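Acyl-CoA N-acyltransferases (NAT) superfamily protein (Arabidopsis thaliana, PDB 6TH0) binds acetyl-CoA and probably transfers its acetyl group to the N-terminal methionine of transmembrane proteins and to protein lysines. Local coordinates at residues Asp15-Ile26 and Ser60-Thr68; Ala74-Tyr85 and Cys129-Ile137. One frame throughout, in Å; residues are numbered along the deposited sequence.

Interaction 1 of 2, residues Asp15-Ile26 and Ser60-Thr68. With ACO (acetyl coenzyme *a), chain C.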
loop_
_atom_site.group_PDB
_atom_site.type_symbol
_atom_site.label_atom_id
_atom_site.label_comp_id
_atom_site.label_asym_id
_atom_site.label_seq_id
_atom_site.Cartn_x
_atom_site.Cartn_y
_atom_site.Cartn_z
ATOM N N ASP A 15 -17.545 1.217 1.572
ATOM C CA ASP A 15 -16.644 0.066 1.563
ATOM C C ASP A 15 -16.258 -0.406 2.963
ATOM O O ASP A 15 -15.576 -1.430 3.083
ATOM C CB ASP A 15 -15.353 0.405 0.802
ATOM C CG ASP A 15 -15.588 0.703 -0.665
ATOM O OD1 ASP A 15 -16.361 -0.031 -1.307
ATOM O OD2 ASP A 15 -14.998 1.689 -1.178
ATOM N N LEU A 16 -16.695 0.296 4.016
ATOM C CA LEU A 16 -16.142 0.074 5.351
ATOM C C LEU A 16 -16.224 -1.393 5.778
ATOM O O LEU A 16 -15.214 -1.989 6.158
ATOM C CB LEU A 16 -16.848 0.969 6.366
ATOM C CG LEU A 16 -16.337 0.775 7.792
ATOM C CD1 LEU A 16 -14.882 1.182 7.890
ATOM C CD2 LEU A 16 -17.178 1.564 8.778
ATOM N N GLU A 17 -17.429 -1.968 5.768
ATOM C CA GLU A 17 -17.608 -3.350 6.223
ATOM C C GLU A 17 -16.747 -4.313 5.421
ATOM O O GLU A 17 -16.010 -5.129 5.989
ATOM C CB GLU A 17 -19.077 -3.756 6.127
ATOM C CG GLU A 17 -19.408 -5.037 6.874
ATOM C CD GLU A 17 -20.800 -5.555 6.552
ATOM O OE1 GLU A 17 -21.677 -4.731 6.208
ATOM O OE2 GLU A 17 -21.012 -6.785 6.632
ATOM N N ARG A 18 -16.822 -4.231 4.094
ATOM C CA ARG A 18 -16.035 -5.135 3.259
ATOM C C ARG A 18 -14.541 -4.933 3.480
ATOM O O ARG A 18 -13.784 -5.904 3.581
ATOM C CB ARG A 18 -16.400 -4.937 1.788
ATOM C CG ARG A 18 -15.458 -5.622 0.802
ATOM C CD ARG A 18 -15.612 -7.142 0.839
ATOM N NE ARG A 18 -15.020 -7.730 -0.360
ATOM C CZ ARG A 18 -14.842 -9.037 -0.543
ATOM N NH1 ARG A 18 -15.213 -9.893 0.397
ATOM N NH2 ARG A 18 -14.306 -9.484 -1.668
ATOM N N LEU A 19 -14.098 -3.678 3.576
ATOM C CA LEU A 19 -12.684 -3.393 3.777
ATOM C C LEU A 19 -12.171 -4.013 5.065
ATOM O O LEU A 19 -11.095 -4.633 5.079
ATOM C CB LEU A 19 -12.446 -1.876 3.794
ATOM C CG LEU A 19 -10.986 -1.416 3.743
ATOM C CD1 LEU A 19 -10.273 -1.764 2.434
ATOM C CD2 LEU A 19 -10.888 0.083 4.073
ATOM N N GLU A 20 -12.915 -3.847 6.160
ATOM C CA GLU A 20 -12.469 -4.419 7.423
ATOM C C GLU A 20 -12.420 -5.929 7.317
ATOM O O GLU A 20 -11.451 -6.565 7.743
ATOM C CB GLU A 20 -13.394 -4.029 8.570
ATOM C CG GLU A 20 -13.281 -2.602 9.070
ATOM C CD GLU A 20 -14.228 -2.351 10.229
ATOM O OE1 GLU A 20 -15.444 -2.600 10.067
ATOM O OE2 GLU A 20 -13.758 -1.930 11.308
ATOM N N GLN A 21 -13.443 -6.506 6.699
ATOM C CA GLN A 21 -13.560 -7.960 6.629
ATOM C C GLN A 21 -12.423 -8.573 5.815
ATOM O O GLN A 21 -11.805 -9.555 6.241
ATOM C CB GLN A 21 -14.929 -8.298 6.045
ATOM C CG GLN A 21 -15.145 -9.726 5.610
ATOM C CD GLN A 21 -15.850 -9.780 4.269
ATOM O OE1 GLN A 21 -15.207 -9.880 3.222
ATOM N NE2 GLN A 21 -17.175 -9.688 4.288
ATOM N N ILE A 22 -12.128 -8.004 4.643
ATOM C CA ILE A 22 -11.065 -8.537 3.794
ATOM C C ILE A 22 -9.700 -8.383 4.464
ATOM O O ILE A 22 -8.842 -9.265 4.347
ATOM C CB ILE A 22 -11.107 -7.890 2.399
ATOM C CG1 ILE A 22 -10.267 -8.723 1.415
ATOM C CG2 ILE A 22 -10.593 -6.438 2.452
ATOM C CD1 ILE A 22 -10.510 -8.375 -0.040
ATOM N N HIS A 23 -9.448 -7.254 5.145
ATOM C CA HIS A 23 -8.198 -7.148 5.892
ATOM C C HIS A 23 -8.066 -8.270 6.921
ATOM O O HIS A 23 -7.013 -8.913 7.026
ATOM C CB HIS A 23 -8.078 -5.784 6.566
ATOM C CG HIS A 23 -7.545 -4.711 5.663
ATOM N ND1 HIS A 23 -8.291 -4.145 4.649
ATOM C CD2 HIS A 23 -6.329 -4.113 5.612
ATOM C CE1 HIS A 23 -7.564 -3.234 4.025
ATOM N NE2 HIS A 23 -6.369 -3.192 4.589
ATOM N N ARG A 24 -9.123 -8.509 7.694
ATOM C CA ARG A 24 -9.085 -9.578 8.681
ATOM C C ARG A 24 -8.816 -10.916 8.011
ATOM O O ARG A 24 -8.088 -11.762 8.550
ATOM C CB ARG A 24 -10.408 -9.614 9.450
ATOM C CG ARG A 24 -10.633 -10.876 10.260
ATOM C CD ARG A 24 -9.572 -11.098 11.326
ATOM N NE ARG A 24 -9.606 -10.073 12.364
ATOM C CZ ARG A 24 -9.005 -10.184 13.543
ATOM N NH1 ARG A 24 -8.323 -11.279 13.844
ATOM N NH2 ARG A 24 -9.087 -9.198 14.424
ATOM N N ASP A 25 -9.381 -11.118 6.821
ATOM C CA ASP A 25 -9.323 -12.447 6.224
ATOM C C ASP A 25 -7.994 -12.712 5.519
ATOM O O ASP A 25 -7.524 -13.858 5.518
ATOM C CB ASP A 25 -10.461 -12.618 5.217
ATOM C CG ASP A 25 -11.817 -12.827 5.862
ATOM O OD1 ASP A 25 -11.932 -13.018 7.102
ATOM O OD2 ASP A 25 -12.809 -12.844 5.101
ATOM N N ILE A 26 -7.383 -11.699 4.894
ATOM C CA ILE A 26 -6.207 -11.972 4.058
ATOM C C ILE A 26 -4.983 -11.147 4.415
ATOM O O ILE A 26 -3.877 -11.452 3.938
ATOM C CB ILE A 26 -6.520 -11.810 2.555
ATOM C CG1 ILE A 26 -6.549 -10.334 2.129
ATOM C CG2 ILE A 26 -7.851 -12.509 2.188
ATOM C CD1 ILE A 26 -6.773 -10.175 0.630
ATOM N N SER A 60 -21.408 -6.285 -7.791
ATOM C CA SER A 60 -20.588 -5.596 -8.781
ATOM C C SER A 60 -19.739 -4.489 -8.156
ATOM O O SER A 60 -18.590 -4.282 -8.562
ATOM C CB SER A 60 -21.484 -5.025 -9.881
ATOM O OG SER A 60 -22.379 -4.059 -9.357
ATOM N N GLU A 61 -20.278 -3.762 -7.177
ATOM C CA GLU A 61 -19.559 -2.640 -6.577
ATOM C C GLU A 61 -18.705 -3.039 -5.375
ATOM O O GLU A 61 -17.968 -2.196 -4.843
ATOM C CB GLU A 61 -20.551 -1.547 -6.160
ATOM C CG GLU A 61 -20.912 -0.555 -7.257
ATOM C CD GLU A 61 -19.698 0.060 -7.925
ATOM O OE1 GLU A 61 -18.705 0.342 -7.223
ATOM O OE2 GLU A 61 -19.737 0.256 -9.157
ATOM N N GLU A 62 -18.761 -4.301 -4.958
ATOM C CA GLU A 62 -17.966 -4.785 -3.836
ATOM C C GLU A 62 -16.506 -4.931 -4.242
ATOM O O GLU A 62 -16.199 -5.530 -5.276
ATOM C CB GLU A 62 -18.517 -6.125 -3.345
ATOM C CG GLU A 62 -17.874 -6.644 -2.065
ATOM C CD GLU A 62 -18.336 -8.047 -1.699
ATOM O OE1 GLU A 62 -18.228 -8.949 -2.554
ATOM O OE2 GLU A 62 -18.822 -8.240 -0.563
ATOM N N LEU A 63 -15.598 -4.373 -3.447
ATOM C CA LEU A 63 -14.193 -4.417 -3.834
ATOM C C LEU A 63 -13.649 -5.841 -3.745
ATOM O O LEU A 63 -14.044 -6.628 -2.879
ATOM C CB LEU A 63 -13.357 -3.472 -2.962
ATOM C CG LEU A 63 -13.229 -3.724 -1.457
ATOM C CD1 LEU A 63 -12.107 -4.691 -1.166
ATOM C CD2 LEU A 63 -12.991 -2.405 -0.717
ATOM N N ILE A 64 -12.747 -6.177 -4.664
ATOM C CA ILE A 64 -12.037 -7.449 -4.637
ATOM C C ILE A 64 -10.527 -7.251 -4.528
ATOM O O ILE A 64 -9.761 -8.218 -4.555
ATOM C CB ILE A 64 -12.420 -8.314 -5.856
ATOM C CG1 ILE A 64 -12.317 -7.524 -7.159
ATOM C CG2 ILE A 64 -13.847 -8.821 -5.695
ATOM C CD1 ILE A 64 -10.901 -7.295 -7.643
ATOM N N GLY A 65 -10.091 -6.009 -4.366
ATOM C CA GLY A 65 -8.689 -5.712 -4.143
ATOM C C GLY A 65 -8.607 -4.330 -3.538
ATOM O O GLY A 65 -9.547 -3.541 -3.636
ATOM N N PHE A 66 -7.487 -4.056 -2.875
ATOM C CA PHE A 66 -7.352 -2.770 -2.198
ATOM C C PHE A 66 -5.874 -2.446 -2.055
ATOM O O PHE A 66 -5.027 -3.341 -2.042
ATOM C CB PHE A 66 -8.015 -2.811 -0.813
ATOM C CG PHE A 66 -7.425 -3.827 0.080
ATOM C CD1 PHE A 66 -6.298 -3.534 0.831
ATOM C CD2 PHE A 66 -7.931 -5.123 0.108
ATOM C CE1 PHE A 66 -5.706 -4.507 1.632
ATOM C CE2 PHE A 66 -7.352 -6.085 0.904
ATOM C CZ PHE A 66 -6.255 -5.783 1.680
ATOM N N VAL A 67 -5.565 -1.151 -1.965
ATOM C CA VAL A 67 -4.263 -0.698 -1.492
ATOM C C VAL A 67 -4.498 0.559 -0.662
ATOM O O VAL A 67 -5.365 1.366 -1.009
ATOM C CB VAL A 67 -3.290 -0.410 -2.649
ATOM C CG1 VAL A 67 -3.824 0.720 -3.522
ATOM C CG2 VAL A 67 -1.896 -0.090 -2.116
ATOM N N THR A 68 -3.864 0.641 0.510
ATOM C CA THR A 68 -3.936 1.829 1.359
ATOM C C THR A 68 -2.541 2.416 1.575
ATOM O O THR A 68 -1.539 1.688 1.607
ATOM C CB THR A 68 -4.564 1.519 2.708
ATOM O OG1 THR A 68 -3.749 0.561 3.390
ATOM C CG2 THR A 68 -5.973 0.957 2.515
HETATM N N1A ACO C . -1.243 -14.731 -16.359
HETATM C C2A ACO C . -0.517 -15.491 -15.470
HETATM N N3A ACO C . 0.178 -15.142 -14.374
HETATM C C4A ACO C . 0.121 -13.774 -14.141
HETATM C C5A ACO C . -0.594 -12.854 -14.973
HETATM C C6A ACO C . -1.269 -13.388 -16.087
HETATM N N6A ACO C . -1.973 -12.558 -16.920
HETATM N N7A ACO C . -0.479 -11.542 -14.494
HETATM C C8A ACO C . 0.291 -11.667 -13.394
HETATM N N9A ACO C . 0.679 -12.983 -13.141
HETATM C C1B ACO C . 1.519 -13.479 -12.049
HETATM C C2B ACO C . 2.726 -12.504 -11.668
HETATM O O2B ACO C . 3.768 -12.696 -12.531
HETATM C C3B ACO C . 2.982 -13.215 -10.256
HETATM O O3B ACO C . 3.551 -14.391 -10.568
HETATM P P3B ACO C . 4.733 -14.979 -9.288
HETATM O O7A ACO C . 3.684 -15.352 -8.274
HETATM O O8A ACO C . 5.466 -16.119 -9.974
HETATM O O9A ACO C . 5.478 -13.696 -9.009
HETATM C C4B ACO C . 1.526 -13.387 -9.706
HETATM O O4B ACO C . 0.676 -13.638 -10.873
HETATM C C5B ACO C . 1.071 -12.166 -8.885
HETATM O O5B ACO C . 1.213 -10.981 -9.607
HETATM P P1A ACO C . -0.176 -10.104 -9.456
HETATM O O1A ACO C . -1.309 -10.864 -10.039
HETATM O O2A ACO C . 0.139 -8.703 -9.900
HETATM O O3A ACO C . -0.577 -9.913 -7.821
HETATM P P2A ACO C . -1.953 -10.560 -7.361
HETATM O O4A ACO C . -3.131 -9.765 -7.793
HETATM O O5A ACO C . -1.990 -12.064 -7.441
HETATM O O6A ACO C . -1.968 -10.263 -5.650
HETATM C CBP ACO C . -0.817 -10.207 -3.537
HETATM C CCP ACO C . -0.690 -10.336 -5.117
HETATM C CDP ACO C . -1.278 -8.800 -3.237
HETATM C CEP ACO C . 0.533 -10.484 -2.871
HETATM C CAP ACO C . -1.881 -11.260 -3.130
HETATM O OAP ACO C . -1.356 -12.581 -3.223
HETATM C C9P ACO C . -2.413 -11.104 -1.708
HETATM O O9P ACO C . -3.432 -10.482 -1.499
HETATM N N8P ACO C . -1.754 -11.749 -0.682
HETATM C C7P ACO C . -2.221 -11.649 0.740
HETATM C C6P ACO C . -2.067 -10.246 1.253
HETATM C C5P ACO C . -0.610 -9.942 1.257
HETATM O O5P ACO C . 0.271 -10.744 1.524
HETATM N N4P ACO C . -0.262 -8.649 0.922
HETATM C C3P ACO C . 1.173 -8.370 0.910
HETATM C C2P ACO C . 1.405 -6.942 1.251
HETATM S S1P ACO C . 3.242 -6.655 1.248
HETATM C C ACO C . 3.517 -7.067 2.970
HETATM O O ACO C . 4.050 -8.091 3.321
HETATM C CH3 ACO C . 3.018 -6.137 3.950
HETATM O O HOH W 1 -16.544 -2.718 -1.064
#
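Glu62 stacks its carboxylate over one face of the Arg18 guanidinium, planes 16° apart. Their polar link is one of charge, not of a hydrogen bond: Glu62 OE2 stands 3.8 Å from Arg18 NE, a long salt bridge, and Glu62 OE1 has a stronger partner in Arg55. With CG anti to the backbone N (chi1 169°) and a bend at chi2, Arg18 grips Leu63 O side-on, in the guanidinium plane, through NE at 2.9 Å and NH2 at 3.1 Å, while Gln21 OE1 holds NH1. A methionine in place of Arg18 removes both donors and would probably leave Leu63 O without its side-chain partners and the Glu62 carboxylate without its stacked cation. Leu63 N gives a hydrogen bond to a water that donates in turn to Asp15 OD1, and Leu63 CD2 touches Asp15 CB at 4.0 Å; Asp15 OD2 forms a salt bridge with Arg9. Ile64 and Gly65 form a classic beta bulge against Ala50. Phe66 points toward the helix, and His23 covers one face of its ring in an offset stack, centroids 4.2 Å apart. His23 ND1 donates to Leu19 O and NE2 shares a hydrogen bond with Thr99, fixing the imidazole's rotation. Ile22 packs alongside the same ring, its CG2 3.6 Å from Phe66 CE2. A helix packed across the GNAT sheet beside the pantetheine arm is characteristic of this acetyltransferase fold.

Interaction 2 of 2, residues Ala74-Tyr85 and Cys129-Ile137. With ACO (acetyl coenzyme *a), chain C.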
loop_
_atom_site.group_PDB
_atom_site.type_symbol
_atom_site.label_atom_id
_atom_site.label_comp_id
_atom_site.label_asym_id
_atom_site.label_seq_id
_atom_site.Cartn_x
_atom_site.Cartn_y
_atom_site.Cartn_z
ATOM N N ALA A 74 9.140 13.712 4.449
ATOM C CA ALA A 74 10.361 12.985 4.115
ATOM C C ALA A 74 11.338 12.942 5.288
ATOM O O ALA A 74 11.934 11.894 5.569
ATOM C CB ALA A 74 11.028 13.602 2.885
ATOM N N LYS A 75 11.531 14.074 5.973
ATOM C CA LYS A 75 12.524 14.112 7.042
ATOM C C LYS A 75 12.079 13.384 8.300
ATOM O O LYS A 75 12.899 13.202 9.207
ATOM C CB LYS A 75 12.917 15.551 7.374
ATOM C CG LYS A 75 13.934 16.115 6.393
ATOM C CD LYS A 75 15.005 16.953 7.085
ATOM C CE LYS A 75 16.115 17.365 6.121
ATOM N NZ LYS A 75 17.006 18.411 6.720
ATOM N N GLU A 76 10.813 12.995 8.397
ATOM C CA GLU A 76 10.323 12.205 9.516
ATOM C C GLU A 76 10.243 10.722 9.187
ATOM O O GLU A 76 9.772 9.932 10.020
ATOM C CB GLU A 76 8.955 12.732 9.972
ATOM C CG GLU A 76 8.986 14.203 10.363
ATOM C CD GLU A 76 7.665 14.705 10.918
ATOM O OE1 GLU A 76 7.685 15.686 11.695
ATOM O OE2 GLU A 76 6.610 14.119 10.587
ATOM N N SER A 77 10.634 10.336 7.971
ATOM C CA SER A 77 10.554 8.944 7.555
ATOM C C SER A 77 11.837 8.221 7.937
ATOM O O SER A 77 12.894 8.833 8.116
ATOM C CB SER A 77 10.338 8.833 6.043
ATOM O OG SER A 77 11.530 9.197 5.361
ATOM N N GLU A 78 11.745 6.893 8.022
ATOM C CA GLU A 78 12.934 6.119 8.339
ATOM C C GLU A 78 13.930 6.036 7.189
ATOM O O GLU A 78 15.046 5.554 7.406
ATOM C CB GLU A 78 12.536 4.706 8.750
ATOM C CG GLU A 78 12.012 3.881 7.604
ATOM C CD GLU A 78 11.292 2.632 8.073
ATOM O OE1 GLU A 78 10.197 2.764 8.664
ATOM O OE2 GLU A 78 11.820 1.521 7.841
ATOM N N ILE A 79 13.574 6.478 5.986
ATOM C CA ILE A 79 14.497 6.426 4.858
ATOM C C ILE A 79 15.047 7.808 4.538
ATOM O O ILE A 79 15.625 8.016 3.470
ATOM C CB ILE A 79 13.848 5.801 3.614
ATOM C CG1 ILE A 79 12.659 6.642 3.162
ATOM C CG2 ILE A 79 13.439 4.365 3.886
ATOM C CD1 ILE A 79 12.019 6.142 1.907
ATOM N N SER A 80 14.908 8.750 5.468
ATOM C CA SER A 80 15.468 10.074 5.257
ATOM C C SER A 80 16.968 9.994 5.013
ATOM O O SER A 80 17.535 10.849 4.325
ATOM C CB SER A 80 15.160 10.974 6.452
ATOM O OG SER A 80 15.557 12.300 6.186
ATOM N N ASP A 81 17.630 8.981 5.584
ATOM C CA ASP A 81 19.064 8.819 5.387
ATOM C C ASP A 81 19.408 8.480 3.944
ATOM O O ASP A 81 20.571 8.607 3.549
ATOM C CB ASP A 81 19.621 7.724 6.296
ATOM C CG ASP A 81 18.998 6.360 6.022
ATOM O OD1 ASP A 81 17.758 6.240 6.022
ATOM O OD2 ASP A 81 19.762 5.401 5.774
ATOM N N LEU A 82 18.431 8.050 3.151
ATOM C CA LEU A 82 18.706 7.614 1.789
ATOM C C LEU A 82 18.522 8.724 0.765
ATOM O O LEU A 82 18.852 8.521 -0.410
ATOM C CB LEU A 82 17.779 6.452 1.422
ATOM C CG LEU A 82 17.780 5.192 2.284
ATOM C CD1 LEU A 82 16.744 4.243 1.736
ATOM C CD2 LEU A 82 19.162 4.544 2.306
ATOM N N ILE A 83 18.030 9.894 1.190
ATOM C CA ILE A 83 17.596 10.963 0.294
ATOM C C ILE A 83 18.641 12.067 0.207
ATOM O O ILE A 83 19.232 12.460 1.221
ATOM C CB ILE A 83 16.248 11.539 0.773
ATOM C CG1 ILE A 83 15.168 10.468 0.665
ATOM C CG2 ILE A 83 15.874 12.803 0.009
ATOM C CD1 ILE A 83 13.792 10.876 1.215
ATOM N N ARG A 84 18.910 12.530 -1.007
ATOM C CA ARG A 84 19.753 13.702 -1.208
ATOM C C ARG A 84 18.815 14.895 -1.169
ATOM O O ARG A 84 17.955 15.029 -2.045
ATOM C CB ARG A 84 20.519 13.632 -2.528
ATOM C CG ARG A 84 21.743 12.718 -2.502
ATOM C CD ARG A 84 22.786 13.147 -3.526
ATOM N NE ARG A 84 22.320 12.987 -4.899
ATOM C CZ ARG A 84 21.759 13.953 -5.618
ATOM N NH1 ARG A 84 21.586 15.155 -5.093
ATOM N NH2 ARG A 84 21.365 13.716 -6.861
ATOM N N TYR A 85 18.973 15.745 -0.158
ATOM C CA TYR A 85 18.100 16.890 0.033
ATOM C C TYR A 85 18.637 18.109 -0.697
ATOM O O TYR A 85 19.760 18.543 -0.439
ATOM C CB TYR A 85 17.946 17.209 1.519
ATOM C CG TYR A 85 17.069 16.225 2.235
ATOM C CD1 TYR A 85 15.694 16.312 2.133
ATOM C CD2 TYR A 85 17.615 15.207 3.003
ATOM C CE1 TYR A 85 14.891 15.421 2.770
ATOM C CE2 TYR A 85 16.819 14.317 3.652
ATOM C CZ TYR A 85 15.456 14.425 3.528
ATOM O OH TYR A 85 14.638 13.553 4.170
ATOM N N CYS A 129 6.796 15.244 -3.804
ATOM C CA CYS A 129 6.720 13.852 -3.357
ATOM C C CYS A 129 7.862 13.045 -3.964
ATOM O O CYS A 129 7.977 12.928 -5.189
ATOM C CB CYS A 129 5.377 13.247 -3.734
ATOM S SG CYS A 129 5.168 11.569 -3.086
ATOM N N ARG A 130 8.673 12.434 -3.103
ATOM C CA ARG A 130 9.937 11.855 -3.540
ATOM C C ARG A 130 9.829 10.398 -3.936
ATOM O O ARG A 130 10.781 9.861 -4.528
ATOM C CB ARG A 130 10.988 11.992 -2.435
ATOM C CG ARG A 130 11.238 13.445 -2.008
ATOM C CD ARG A 130 12.261 13.539 -0.887
ATOM N NE ARG A 130 12.600 14.915 -0.538
ATOM C CZ ARG A 130 13.565 15.624 -1.120
ATOM N NH1 ARG A 130 14.295 15.084 -2.089
ATOM N NH2 ARG A 130 13.807 16.873 -0.738
ATOM N N GLY A 131 8.708 9.766 -3.673
ATOM C CA GLY A 131 8.563 8.372 -4.047
ATOM C C GLY A 131 7.664 7.629 -3.083
ATOM O O GLY A 131 6.884 8.225 -2.345
ATOM N N VAL A 132 7.802 6.301 -3.122
ATOM C CA VAL A 132 6.957 5.361 -2.393
ATOM C C VAL A 132 7.856 4.405 -1.623
ATOM O O VAL A 132 8.896 3.983 -2.136
ATOM C CB VAL A 132 6.046 4.571 -3.363
ATOM C CG1 VAL A 132 5.091 3.624 -2.607
ATOM C CG2 VAL A 132 5.294 5.530 -4.299
ATOM N N TYR A 133 7.475 4.075 -0.388
ATOM C CA TYR A 133 8.171 3.034 0.364
ATOM C C TYR A 133 7.162 2.234 1.177
ATOM O O TYR A 133 5.986 2.590 1.288
ATOM C CB TYR A 133 9.306 3.595 1.249
ATOM C CG TYR A 133 8.939 4.327 2.536
ATOM C CD1 TYR A 133 8.323 5.582 2.513
ATOM C CD2 TYR A 133 9.269 3.786 3.780
ATOM C CE1 TYR A 133 8.002 6.249 3.706
ATOM C CE2 TYR A 133 8.965 4.446 4.965
ATOM C CZ TYR A 133 8.336 5.680 4.930
ATOM O OH TYR A 133 8.041 6.336 6.128
ATOM N N LEU A 134 7.619 1.096 1.678
ATOM C CA LEU A 134 6.769 0.176 2.415
ATOM C C LEU A 134 7.656 -0.887 3.046
ATOM O O LEU A 134 8.856 -0.973 2.768
ATOM C CB LEU A 134 5.724 -0.459 1.495
ATOM C CG LEU A 134 6.367 -1.402 0.467
ATOM C CD1 LEU A 134 5.378 -2.479 0.133
ATOM C CD2 LEU A 134 6.843 -0.689 -0.814
ATOM N N HIS A 135 7.037 -1.718 3.869
ATOM C CA HIS A 135 7.687 -2.871 4.460
ATOM C C HIS A 135 6.924 -4.118 4.048
ATOM O O HIS A 135 5.691 -4.120 4.014
ATOM C CB HIS A 135 7.756 -2.763 5.989
ATOM C CG HIS A 135 8.610 -1.636 6.476
ATOM N ND1 HIS A 135 8.124 -0.365 6.689
ATOM C CD2 HIS A 135 9.920 -1.600 6.811
ATOM C CE1 HIS A 135 9.101 0.409 7.131
ATOM N NE2 HIS A 135 10.202 -0.318 7.213
ATOM N N VAL A 136 7.671 -5.159 3.706
ATOM C CA VAL A 136 7.125 -6.448 3.319
ATOM C C VAL A 136 7.559 -7.474 4.352
ATOM O O VAL A 136 8.722 -7.491 4.774
ATOM C CB VAL A 136 7.626 -6.838 1.908
ATOM C CG1 VAL A 136 7.082 -8.178 1.487
ATOM C CG2 VAL A 136 7.280 -5.740 0.899
ATOM N N ILE A 137 6.634 -8.348 4.757
ATOM C CA ILE A 137 7.036 -9.442 5.622
ATOM C C ILE A 137 8.101 -10.243 4.890
ATOM O O ILE A 137 7.932 -10.581 3.714
ATOM C CB ILE A 137 5.826 -10.318 5.964
ATOM C CG1 ILE A 137 4.844 -9.540 6.839
ATOM C CG2 ILE A 137 6.284 -11.599 6.626
ATOM C CD1 ILE A 137 3.531 -10.287 7.082
HETATM N N1A ACO C . -1.243 -14.731 -16.359
HETATM C C2A ACO C . -0.517 -15.491 -15.470
HETATM N N3A ACO C . 0.178 -15.142 -14.374
HETATM C C4A ACO C . 0.121 -13.774 -14.141
HETATM C C5A ACO C . -0.594 -12.854 -14.973
HETATM C C6A ACO C . -1.269 -13.388 -16.087
HETATM N N6A ACO C . -1.973 -12.558 -16.920
HETATM N N7A ACO C . -0.479 -11.542 -14.494
HETATM C C8A ACO C . 0.291 -11.667 -13.394
HETATM N N9A ACO C . 0.679 -12.983 -13.141
HETATM C C1B ACO C . 1.519 -13.479 -12.049
HETATM C C2B ACO C . 2.726 -12.504 -11.668
HETATM O O2B ACO C . 3.768 -12.696 -12.531
HETATM C C3B ACO C . 2.982 -13.215 -10.256
HETATM O O3B ACO C . 3.551 -14.391 -10.568
HETATM P P3B ACO C . 4.733 -14.979 -9.288
HETATM O O7A ACO C . 3.684 -15.352 -8.274
HETATM O O8A ACO C . 5.466 -16.119 -9.974
HETATM O O9A ACO C . 5.478 -13.696 -9.009
HETATM C C4B ACO C . 1.526 -13.387 -9.706
HETATM O O4B ACO C . 0.676 -13.638 -10.873
HETATM C C5B ACO C . 1.071 -12.166 -8.885
HETATM O O5B ACO C . 1.213 -10.981 -9.607
HETATM P P1A ACO C . -0.176 -10.104 -9.456
HETATM O O1A ACO C . -1.309 -10.864 -10.039
HETATM O O2A ACO C . 0.139 -8.703 -9.900
HETATM O O3A ACO C . -0.577 -9.913 -7.821
HETATM P P2A ACO C . -1.953 -10.560 -7.361
HETATM O O4A ACO C . -3.131 -9.765 -7.793
HETATM O O5A ACO C . -1.990 -12.064 -7.441
HETATM O O6A ACO C . -1.968 -10.263 -5.650
HETATM C CBP ACO C . -0.817 -10.207 -3.537
HETATM C CCP ACO C . -0.690 -10.336 -5.117
HETATM C CDP ACO C . -1.278 -8.800 -3.237
HETATM C CEP ACO C . 0.533 -10.484 -2.871
HETATM C CAP ACO C . -1.881 -11.260 -3.130
HETATM O OAP ACO C . -1.356 -12.581 -3.223
HETATM C C9P ACO C . -2.413 -11.104 -1.708
HETATM O O9P ACO C . -3.432 -10.482 -1.499
HETATM N N8P ACO C . -1.754 -11.749 -0.682
HETATM C C7P ACO C . -2.221 -11.649 0.740
HETATM C C6P ACO C . -2.067 -10.246 1.253
HETATM C C5P ACO C . -0.610 -9.942 1.257
HETATM O O5P ACO C . 0.271 -10.744 1.524
HETATM N N4P ACO C . -0.262 -8.649 0.922
HETATM C C3P ACO C . 1.173 -8.370 0.910
HETATM C C2P ACO C . 1.405 -6.942 1.251
HETATM S S1P ACO C . 3.242 -6.655 1.248
HETATM C C ACO C . 3.517 -7.067 2.970
HETATM O O ACO C . 4.050 -8.091 3.321
HETATM C CH3 ACO C . 3.018 -6.137 3.950
#
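Glu78 and His135 reach out to each other, one from the loop and one from the strand, and make the one hydrogen bond between the two segments. His135 NE2 donates to Glu78 OE2 at 2.5 Å, short but bent, with an N-H...O angle of 137°. The oxygen lies near the imidazole plane, yet the donor meets it on its syn side, 34° out of the carboxylate plane. An extended Glu78 chain, CD anti to CA (chi2 -165°), carries the carboxylate to the imidazole edge. Tyr96 OH takes up His135 ND1 and Phe161 stacks on the ring, so the imidazole is held at both nitrogens and on a face.

Van der Waals contact centres on Tyr133. Ile79 CD1 sits over the ring face in a CH-pi contact, 3.6 Å from Tyr133 CG, while Ser77 CB comes 3.4 Å from Tyr133 OH at the far end. Ser77 OG turns back to bond Ala74 O, tying Ser77 to the residue three before it.

Strand 129-137 is one of the two parallel neighbours between which GNAT enzymes admit acetyl-CoA, the other being 93-102. Here Ile137 N donates to the acetyl oxygen O of ACO at 3.0 Å, and Val136 CG1 lies 3.5 Å from that same atom.

At the other end of the strand the extended Arg130 side chain packs against the loop, with Ile83 CG2 3.5 Å from Arg130 NH1 and Tyr85 CD1 3.5 Å from Arg130 NH2, both over one face of the guanidinium. Glu91 O accepts from its NE, and the Tyr85 ring is itself sandwiched between Ile83 CG2 and Lys75 CE.

In the fold
Interactions 1 and 2 follow one another along the chain, the first closing before the second opens, and their centres lie about 27 Å apart on opposite sides of the chain's centre. Nearest atoms are about 8 Å apart, without touching. Both belong to the acetyltransferase domain and reach its single mixed sheet, where strand 93-102 lies between strand 63-73 of interaction 1 and strand 129-137 of interaction 2. Acetyl-CoA connects them: helix 16-26 borders its pantetheine arm, whereas strand 129-137 holds the acetyl end. The example illustrates how a cosubstrate site can draw its walls from contacts set well apart in one fold.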